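Local coordinates for protein cystine knot (fluoropropylated) (Momordica cochinchinensis, PDB 6CDX) that binds the alpha-v beta-6 integrin, as an engineered, fluoropropylated cystine-knot imaging tracer built on a squash-family trypsin inhibitor scaffold, at residues F16-D21 with C28-N33. Sequence-based numbering, arbitrary orientation.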
ATOM      1  N   PHE A  16       0.538  -3.479  -4.877  1.00  5.42           N
ATOM      2  CA  PHE A  16       1.646  -3.314  -3.977  1.00  5.16           C
ATOM      3  C   PHE A  16       1.604  -4.313  -2.861  1.00  4.79           C
ATOM      4  O   PHE A  16       1.170  -4.070  -1.751  1.00  5.11           O
ATOM      5  CB  PHE A  16       1.672  -1.882  -3.468  1.00  5.25           C
ATOM      6  CG  PHE A  16       1.974  -0.899  -4.535  1.00  5.64           C
ATOM      7  CD1 PHE A  16       3.258  -0.657  -4.924  1.00  6.07           C
ATOM      8  CD2 PHE A  16       0.960  -0.178  -5.138  1.00  6.39           C
ATOM      9  CE1 PHE A  16       3.494   0.286  -5.906  1.00  7.67           C
ATOM     10  CE2 PHE A  16       1.261   0.747  -6.135  1.00  7.07           C
ATOM     11  CZ  PHE A  16       2.513   0.946  -6.522  1.00  7.87           C
ATOM     12  N   ARG A  17       2.031  -5.518  -3.198  1.00  5.17           N
ATOM     13  CA  ARG A  17       2.167  -6.591  -2.186  1.00  5.92           C
ATOM     14  C   ARG A  17       3.260  -6.229  -1.221  1.00  5.34           C
ATOM     15  O   ARG A  17       4.326  -5.731  -1.621  1.00  5.95           O
ATOM     16  CB  ARG A  17       2.518  -7.871  -2.903  1.00  6.38           C
ATOM     17  CG  ARG A  17       2.673  -9.119  -1.993  1.00  6.63           C
ATOM     18  CD  ARG A  17       1.377  -9.696  -1.565  1.00  6.53           C
ATOM     19  NE  ARG A  17       1.542 -10.926  -0.790  1.00  7.08           N
ATOM     20  CZ  ARG A  17       1.999 -10.960   0.475  1.00  5.89           C
ATOM     21  NH1 ARG A  17       2.073  -9.882   1.229  1.00  5.67           N
ATOM     22  NH2 ARG A  17       2.368 -12.127   1.006  1.00  6.85           N
ATOM     23  N   CYS A  18       3.054  -6.464   0.052  1.00  4.82           N
ATOM     24  CA  CYS A  18       4.048  -6.110   1.041  1.00  4.61           C
ATOM     25  C   CYS A  18       4.046  -7.138   2.166  1.00  4.29           C
ATOM     26  O   CYS A  18       3.030  -7.632   2.638  1.00  4.65           O
ATOM     27  CB  CYS A  18       3.804  -4.706   1.601  1.00  5.12           C
ATOM     28  SG  CYS A  18       2.175  -4.488   2.362  1.00  4.93           S
ATOM     29  N   ARG A  19       5.293  -7.326   2.630  1.00  4.88           N
ATOM     30  CA  ARG A  19       5.520  -8.160   3.810  1.00  5.56           C
ATOM     31  C   ARG A  19       6.001  -7.297   4.986  1.00  5.43           C
ATOM     32  O   ARG A  19       6.118  -7.770   6.122  1.00  5.73           O
ATOM     33  CB  ARG A  19       6.539  -9.264   3.556  1.00  6.26           C
ATOM     34  CG  ARG A  19       5.953 -10.290   2.614  1.00  7.75           C
ATOM     35  CD  ARG A  19       6.961 -11.227   2.045  1.00 11.75           C
ATOM     36  NE  ARG A  19       6.306 -12.373   1.408  1.00 20.84           N
ATOM     37  CZ  ARG A  19       5.827 -12.368   0.252  1.00 24.98           C
ATOM     38  NH1 ARG A  19       5.242 -13.432  -0.279  1.00 15.99           N
ATOM     39  NH2 ARG A  19       5.901 -11.355  -0.491  1.00 29.75           N
ATOM     40  N   ARG A  20       6.225  -5.999   4.696  1.00  5.25           N
ATOM     41  CA  ARG A  20       6.806  -5.058   5.669  1.00  5.50           C
ATOM     42  C   ARG A  20       6.599  -3.688   5.042  1.00  6.08           C
ATOM     43  O   ARG A  20       6.415  -3.580   3.838  1.00  5.62           O
ATOM     44  CB  ARG A  20       8.302  -5.403   5.898  1.00  6.20           C
ATOM     45  CG  ARG A  20       9.143  -5.341   4.642  1.00  7.43           C
ATOM     46  CD  ARG A  20      10.439  -6.119   4.802  1.00  9.04           C
ATOM     47  NE  ARG A  20      10.232  -7.563   5.003  1.00 17.60           N
ATOM     48  CZ  ARG A  20      10.229  -8.443   4.003  1.00 12.19           C
ATOM     49  NH1 ARG A  20       9.986  -9.714   4.243  1.00 11.43           N
ATOM     50  NH2 ARG A  20      10.478  -7.997   2.729  1.00 25.60           N
ATOM     51  N   ASP A  21       6.681  -2.633   5.847  1.00  6.36           N
ATOM     52  CA  ASP A  21       6.379  -1.299   5.387  1.00  7.04           C
ATOM     53  C   ASP A  21       7.290  -0.891   4.357  1.00  8.06           C
ATOM     54  O   ASP A  21       6.911  -0.139   3.401  1.00  7.72           O
ATOM     55  CB  ASP A  21       6.397  -0.282   6.569  1.00  7.11           C
ATOM     56  CG  ASP A  21       5.296  -0.371   7.515  1.00  8.43           C
ATOM     57  OD1 ASP A  21       4.267  -0.977   7.208  1.00  8.20           O
ATOM     58  OD2 ASP A  21       5.443   0.213   8.623  1.00 11.07           O
ATOM     59  N   CYS A  28       3.603   5.161   2.162  1.00  4.47           N
ATOM     60  CA  CYS A  28       2.575   4.110   2.387  1.00  4.14           C
ATOM     61  C   CYS A  28       3.067   3.094   3.366  1.00  4.67           C
ATOM     62  O   CYS A  28       4.316   2.907   3.519  1.00  5.69           O
ATOM     63  CB  CYS A  28       2.150   3.480   1.097  1.00  4.34           C
ATOM     64  SG  CYS A  28       1.476   4.616  -0.159  1.00  4.56           S
ATOM     65  N   ILE A  29       2.147   2.379   4.018  1.00  4.50           N
ATOM     66  CA  ILE A  29       2.499   1.352   5.014  1.00  4.70           C
ATOM     67  C   ILE A  29       1.807   0.031   4.631  1.00  4.41           C
ATOM     68  O   ILE A  29       0.844  -0.005   3.873  1.00  5.07           O
ATOM     69  CB  ILE A  29       2.195   1.822   6.418  1.00  6.54           C
ATOM     70  CG1 ILE A  29       0.734   2.107   6.628  1.00  7.65           C
ATOM     71  CG2 ILE A  29       3.057   2.985   6.749  1.00  8.00           C
ATOM     72  CD1 ILE A  29       0.463   2.401   8.090  1.00  9.23           C
ATOM     73  N   CYS A  30       2.317  -1.042   5.194  1.00  4.41           N
ATOM     74  CA  CYS A  30       1.821  -2.366   4.869  1.00  5.18           C
ATOM     75  C   CYS A  30       0.577  -2.589   5.719  1.00  6.66           C
ATOM     76  O   CYS A  30       0.501  -2.175   6.927  1.00 10.88           O
ATOM     77  CB  CYS A  30       2.936  -3.388   4.976  1.00  5.50           C
ATOM     78  SG  CYS A  30       2.502  -4.989   4.300  1.00  5.76           S
ATOM     79  N   ARG A  31      -0.531  -3.043   5.113  1.00  6.29           N
ATOM     80  CA  ARG A  31      -1.752  -3.219   5.886  1.00  8.23           C
ATOM     81  C   ARG A  31      -1.941  -4.714   6.139  1.00  9.40           C
ATOM     82  O   ARG A  31      -1.262  -5.588   5.649  1.00  8.92           O
ATOM     83  CB  ARG A  31      -2.926  -2.555   5.163  1.00 10.29           C
ATOM     84  CG  ARG A  31      -2.657  -1.093   4.774  1.00 19.23           C
ATOM     85  CD  ARG A  31      -2.084  -0.214   5.828  1.00 25.51           C
ATOM     86  NE  ARG A  31      -2.977   0.219   6.864  1.00 26.61           N
ATOM     87  CZ  ARG A  31      -2.631   0.227   8.170  1.00 26.55           C
ATOM     88  NH1 ARG A  31      -3.484   0.735   9.060  1.00 30.06           N
ATOM     89  NH2 ARG A  31      -1.543  -0.323   8.634  1.00 13.46           N
ATOM     90  N   GLY A  32      -3.018  -4.958   6.929  1.00 11.95           N
ATOM     91  CA  GLY A  32      -3.375  -6.225   7.446  1.00 13.06           C
ATOM     92  C   GLY A  32      -3.636  -7.307   6.412  1.00 11.01           C
ATOM     93  O   GLY A  32      -3.575  -8.433   6.672  1.00 14.97           O
ATOM     94  N   ASN A  33      -3.961  -6.941   5.200  1.00  9.73           N
ATOM     95  CA  ASN A  33      -4.170  -7.884   4.132  1.00  8.99           C
ATOM     96  C   ASN A  33      -2.866  -8.260   3.294  1.00  8.84           C
ATOM     97  O   ASN A  33      -2.934  -8.990   2.334  1.00  9.19           O
ATOM     98  CB  ASN A  33      -5.270  -7.415   3.178  1.00  9.66           C
ATOM     99  CG  ASN A  33      -4.986  -6.091   2.581  1.00  9.49           C
ATOM    100  OD1 ASN A  33      -3.915  -5.433   2.767  1.00  8.90           O
ATOM    101  ND2 ASN A  33      -5.897  -5.704   1.718  1.00  9.81           N
TER
HETATM  102  O   HOH W   1       2.192  -1.390   9.098  1.00 22.99           O
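Cys18 and Cys30 reach each other through unlike first torsions: Cys18 SG sits between its own backbone N and carbonyl carbon (chi1 58°), whereas Cys30 SG swings anti to its N (chi1 -169°). The sulfurs join in a disulfide with an SG to SG distance of 2.0 Å and a torsion of 90° about the S-S bond, close to the relaxed value. Beside it, Asp21 turns its carboxylate toward the other segment. Its OD1 accepts the backbone N-H of Cys30 at 2.8 Å, nearly straight, met on the anti side and tilted out of the carboxylate plane. The same oxygen accepts a hydrogen bond from a water 2.8 Å away, and that water also donates to Cys30 O at 2.9 Å, so both backbone polar groups of Cys30 are tied to one carboxylate oxygen, one directly, the other through the water. Ile29 lies alongside Asp21, its CB 3.6 Å from OD1. Beyond, Arg31 NH2 donates a hydrogen bond to Cys30 O, a second donor on that carbonyl. Cys28, bonded to Cys3, and Cys24-Cys36 supply the other bridges of the inhibitor cystine knot. Cys30 is thus held by a covalent bond at its side chain and by hydrogen bonds at its backbone.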